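Local coordinates for phosphate-binding protein PstS 2 (Streptococcus pneumoniae, PDB 4H1X), which probably captures phosphate outside the cell membrane and delivers it to the PstSACB ABC transporter, as the solute-binding lipoprotein of that import system, at residues 127-132 with 146-151; 168-173 with 225-230. All coordinates share one frame; numbering follows the deposited sequence. Where two conformers were deposited one is given.

Contact 1 of 2, residues 127-132 with 146-151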
# COMPACT_ATOMS: atom_id res chain seq x y z
N SER A 127 -17.36 9.38 -3.35
CA SER A 127 -18.65 9.33 -2.64
C SER A 127 -18.60 8.56 -1.32
O SER A 127 -17.65 7.82 -1.07
CB SER A 127 -19.71 8.68 -3.53
OG SER A 127 -19.51 7.28 -3.64
N LYS A 128 -19.69 8.68 -0.53
CA LYS A 128 -19.84 7.93 0.73
C LYS A 128 -19.74 6.42 0.43
O LYS A 128 -19.05 5.71 1.15
CB LYS A 128 -21.18 8.30 1.41
CG LYS A 128 -21.31 7.78 2.84
CD LYS A 128 -22.56 8.35 3.52
CE LYS A 128 -22.52 8.20 5.02
NZ LYS A 128 -23.64 8.94 5.67
N GLN A 129 -20.36 5.96 -0.68
CA GLN A 129 -20.31 4.54 -1.11
C GLN A 129 -18.90 4.10 -1.48
O GLN A 129 -18.48 3.00 -1.11
CB GLN A 129 -21.22 4.29 -2.32
CG GLN A 129 -22.69 4.62 -2.13
CD GLN A 129 -23.37 4.56 -3.48
OE1 GLN A 129 -23.96 5.54 -3.96
NE2 GLN A 129 -23.27 3.41 -4.13
N GLY A 130 -18.18 4.94 -2.23
CA GLY A 130 -16.80 4.67 -2.63
C GLY A 130 -15.87 4.58 -1.44
O GLY A 130 -15.06 3.65 -1.35
N GLN A 131 -16.02 5.52 -0.49
CA GLN A 131 -15.22 5.56 0.74
C GLN A 131 -15.51 4.31 1.56
O GLN A 131 -14.59 3.75 2.17
CB GLN A 131 -15.52 6.81 1.57
CG GLN A 131 -15.03 8.12 0.96
CD GLN A 131 -15.23 9.30 1.90
OE1 GLN A 131 -15.76 9.19 3.01
NE2 GLN A 131 -14.82 10.47 1.46
N GLN A 132 -16.78 3.84 1.56
CA GLN A 132 -17.14 2.63 2.30
C GLN A 132 -16.44 1.37 1.71
O GLN A 132 -16.06 0.47 2.45
CB GLN A 132 -18.67 2.44 2.37
CG GLN A 132 -19.10 1.48 3.49
CD GLN A 132 -18.69 1.95 4.87
OE1 GLN A 132 -18.98 3.09 5.28
NE2 GLN A 132 -17.99 1.11 5.59
N THR A 146 -17.34 14.07 2.47
CA THR A 146 -18.00 13.04 1.67
C THR A 146 -19.17 13.61 0.83
O THR A 146 -19.91 14.49 1.29
CB THR A 146 -18.42 11.88 2.60
OG1 THR A 146 -18.92 10.80 1.81
CG2 THR A 146 -19.43 12.29 3.69
N THR A 147 -19.31 13.11 -0.40
CA THR A 147 -20.36 13.51 -1.35
C THR A 147 -21.30 12.33 -1.64
O THR A 147 -20.97 11.18 -1.32
CB THR A 147 -19.77 14.09 -2.65
OG1 THR A 147 -19.16 13.05 -3.43
CG2 THR A 147 -18.81 15.25 -2.41
N GLU A 148 -22.48 12.62 -2.20
CA GLU A 148 -23.44 11.60 -2.56
C GLU A 148 -23.25 11.26 -4.03
O GLU A 148 -22.88 12.14 -4.82
CB GLU A 148 -24.89 12.08 -2.26
CG GLU A 148 -25.98 11.02 -2.44
CD GLU A 148 -25.82 9.70 -1.70
OE1 GLU A 148 -25.40 9.71 -0.51
OE2 GLU A 148 -26.15 8.64 -2.30
N TYR A 149 -23.43 9.98 -4.37
CA TYR A 149 -23.38 9.47 -5.75
C TYR A 149 -24.74 8.90 -6.16
O TYR A 149 -25.29 8.05 -5.45
CB TYR A 149 -22.29 8.36 -5.92
CG TYR A 149 -22.22 7.83 -7.33
CD1 TYR A 149 -21.47 8.48 -8.31
CD2 TYR A 149 -22.92 6.68 -7.71
CE1 TYR A 149 -21.42 8.02 -9.63
CE2 TYR A 149 -22.90 6.22 -9.02
CZ TYR A 149 -22.15 6.89 -9.98
OH TYR A 149 -22.13 6.43 -11.27
N THR A 150 -25.22 9.27 -7.36
CA THR A 150 -26.42 8.71 -7.99
C THR A 150 -26.01 8.25 -9.40
O THR A 150 -25.42 9.03 -10.15
CB THR A 150 -27.61 9.71 -7.97
OG1 THR A 150 -28.00 9.93 -6.61
CG2 THR A 150 -28.82 9.21 -8.78
N SER A 151 -26.32 6.98 -9.75
CA SER A 151 -25.93 6.46 -11.07
C SER A 151 -26.61 7.20 -12.24
O SER A 151 -27.79 7.54 -12.16
CB SER A 151 -26.22 4.97 -11.18
OG SER A 151 -25.80 4.49 -12.45
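Lys128 and Thr147 are joined backbone to backbone: Lys128 N donates to Thr147 O over 2.9 Å, with 148° at the hydrogen. The same oxygen lies 3.2 Å from Ser127 CA, a CA-H...O contact, so one carbonyl receives two successive residues at the start of helix 128-136. Ser127 is the N-cap of that helix. Its OG, turned in between its own backbone N and carbonyl carbon (chi1 73°), accepts from Gly130 N at 3.0 Å and is also hydrogen-bonded to Phe124 O.

Van der Waals contacts flank these bonds. Tyr149 CB presses against Ser127 CB at 3.5 Å, while its ring runs on, away from the helix start, to meet Phe124 edge-to-face; its OH is bonded to Asp120 and Asn181. One residue before Thr147, Thr146 holds OG1 anti to its backbone N (chi1 -173°), which sets the hydroxyl 3.4 Å from Lys128 CB at the root of an extended, outward-leading side chain. The Gln131 side chain crosses that of Thr146 at a slant, its amide NE2 4.0 Å from Thr146 CB, and that nitrogen bonds to Glu145 O, tying the helix to the residue just before the 146-151 segment.

Ser127 and Tyr149 are buried, whereas Thr146 and Lys128 lie at the exposed surface. The motif is a serine N-cap that starts a new helix directly after helix 116-126, with a returning loop laid across the junction, here in a periplasmic-binding-protein fold.

Contact 2 of 2, residues 168-173 with 225-230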
# COMPACT_ATOMS: atom_id res chain seq x y z
N SER A 168 -5.92 -4.52 -6.51
CA SER A 168 -6.98 -5.23 -5.79
C SER A 168 -8.08 -4.27 -5.35
O SER A 168 -9.25 -4.55 -5.60
CB SER A 168 -6.43 -6.01 -4.60
OG SER A 168 -7.50 -6.77 -4.05
N LEU A 169 -7.69 -3.14 -4.74
CA LEU A 169 -8.64 -2.13 -4.28
C LEU A 169 -9.41 -1.52 -5.46
O LEU A 169 -10.63 -1.33 -5.36
CB LEU A 169 -7.94 -1.04 -3.47
CG LEU A 169 -8.88 0.10 -2.99
CD1 LEU A 169 -10.03 -0.45 -2.10
CD2 LEU A 169 -8.11 1.18 -2.27
N MSE A 170 -8.71 -1.24 -6.58
CA MSE A 170 -9.34 -0.69 -7.78
C MSE A 170 -10.40 -1.67 -8.29
O MSE A 170 -11.49 -1.23 -8.67
CB MSE A 170 -8.28 -0.41 -8.85
CG MSE A 170 -8.82 0.32 -10.04
SE MSE A 170 -9.79 1.98 -9.49
CE MSE A 170 -8.53 2.91 -8.64
N GLU A 171 -10.11 -2.99 -8.25
CA GLU A 171 -11.05 -4.04 -8.66
C GLU A 171 -12.33 -3.94 -7.81
O GLU A 171 -13.44 -3.98 -8.35
CB GLU A 171 -10.39 -5.43 -8.55
CG GLU A 171 -9.41 -5.74 -9.68
CD GLU A 171 -8.24 -6.68 -9.43
OE1 GLU A 171 -8.33 -7.54 -8.53
OE2 GLU A 171 -7.24 -6.57 -10.18
N LYS A 172 -12.19 -3.77 -6.47
CA LYS A 172 -13.36 -3.65 -5.56
C LYS A 172 -14.20 -2.40 -5.94
O LYS A 172 -15.44 -2.44 -5.96
CB LYS A 172 -12.92 -3.58 -4.08
CG LYS A 172 -12.12 -4.80 -3.54
CD LYS A 172 -12.95 -6.08 -3.55
CE LYS A 172 -12.22 -7.20 -2.84
NZ LYS A 172 -12.93 -8.49 -3.03
N LEU A 173 -13.51 -1.31 -6.25
CA LEU A 173 -14.18 -0.05 -6.62
C LEU A 173 -14.89 -0.20 -7.96
O LEU A 173 -16.05 0.21 -8.06
CB LEU A 173 -13.21 1.12 -6.62
CG LEU A 173 -12.74 1.58 -5.22
CD1 LEU A 173 -11.47 2.42 -5.30
CD2 LEU A 173 -13.86 2.38 -4.45
N ASP A 225 -4.68 12.15 -6.51
CA ASP A 225 -5.62 12.12 -5.41
C ASP A 225 -5.45 10.83 -4.61
O ASP A 225 -5.47 9.74 -5.20
CB ASP A 225 -7.02 12.20 -6.03
CG ASP A 225 -8.16 11.98 -5.08
OD1 ASP A 225 -8.26 12.75 -4.09
OD2 ASP A 225 -8.96 11.06 -5.33
N ALA A 226 -5.27 10.93 -3.29
CA ALA A 226 -5.10 9.72 -2.47
C ALA A 226 -6.47 9.12 -2.13
O ALA A 226 -7.23 9.71 -1.37
CB ALA A 226 -4.31 10.02 -1.20
N ILE A 227 -6.78 7.95 -2.71
CA ILE A 227 -8.05 7.25 -2.49
C ILE A 227 -7.96 6.38 -1.22
O ILE A 227 -8.98 5.96 -0.70
CB ILE A 227 -8.50 6.42 -3.72
CG1 ILE A 227 -7.52 5.27 -4.04
CG2 ILE A 227 -8.75 7.33 -4.91
CD1 ILE A 227 -8.07 4.14 -5.03
N ALA A 228 -6.76 6.12 -0.74
CA ALA A 228 -6.54 5.31 0.46
C ALA A 228 -5.14 5.50 0.99
O ALA A 228 -4.23 5.86 0.23
CB ALA A 228 -6.76 3.83 0.14
N LEU A 229 -4.97 5.20 2.28
CA LEU A 229 -3.66 5.15 2.92
C LEU A 229 -3.43 3.72 3.32
O LEU A 229 -4.33 3.07 3.88
CB LEU A 229 -3.54 6.10 4.12
CG LEU A 229 -3.75 7.59 3.86
CD1 LEU A 229 -3.61 8.36 5.15
CD2 LEU A 229 -2.78 8.11 2.82
N ASP A 230 -2.27 3.21 2.95
CA ASP A 230 -1.93 1.83 3.24
C ASP A 230 -0.83 1.83 4.27
O ASP A 230 0.29 2.20 3.95
CB ASP A 230 -1.51 1.11 1.95
CG ASP A 230 -1.05 -0.32 2.17
OD1 ASP A 230 -1.78 -1.09 2.87
OD2 ASP A 230 0.05 -0.67 1.68
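Helix 164-180 packs here on the bulged part of strand 223-236, a buried helix-on-sheet contact in the core of a periplasmic-binding-protein domain. The strand turns a corner at Ile227, and Ile227 and Ala228 both face Phe106 of strand 103-110, a classic beta bulge. Both residues direct their side chains at the helix.

Ile227 CD1 is the common meeting point. Leu173 CD1 reaches it at 3.8 Å, selenomethionine Met170 brings its CE to the same methyl at 3.8 Å, and Leu169 CD2 stands 4.0 Å away. Two leucines one helical turn apart, and Met170 next to the first, thus gather round a single isoleucine terminus. Ile227 tucks CG1 between its backbone N and carbonyl carbon (chi1 64°), and an extended continuation then carries CD1 out toward the helix. Leu169 and Leu173 each run past this side chain in the opposite direction, whereas Met170 comes across it at about a right angle. Met170 does not start out pointing at the strand and reaches it through two successive bends, chi2 52° and chi3 60°, which curl CE back to Ile227. Leu169 CD2 has a second neighbour in Ala228 CB, at 3.8 Å.

Other elements enclose the group: Met170 also touches Ile108 and Phe121, Ile227 lies on Ile125 of helix 116-126, and Leu173 and Ala228 meet Val133 and Val134, respectively, of helix 128-136. The polar ends on the strand are engaged separately, Asp230 in a salt bridge with Arg104 and Asp225 in a hydrogen bond with His126. No hydrogen bond crosses between helix and strand, so their contact consists of methyl-to-methyl dispersion and the exclusion of water.

The centres of contact 1 and contact 2 lie about 14 Å apart, and the two touch directly where Gly130 O packs on Leu173 CD2 at 3.6 Å. They come in series along the chain: contact 1 closes before contact 2 opens. Helix 128-136 serves both, its first turn holding the loop 146-151 while Val133 and Val134 reach the layer of helix 164-180 and strand 223-236. Helix 164-180 likewise links them, since Gln129 touches its Glu180 and Tyr149 its Tyr177. The centre of contact 2 lies about 9 Å from the centre of the chain, that of contact 1 about 22 Å, so the same pair of helices takes part in a buried contact and in one near the surface.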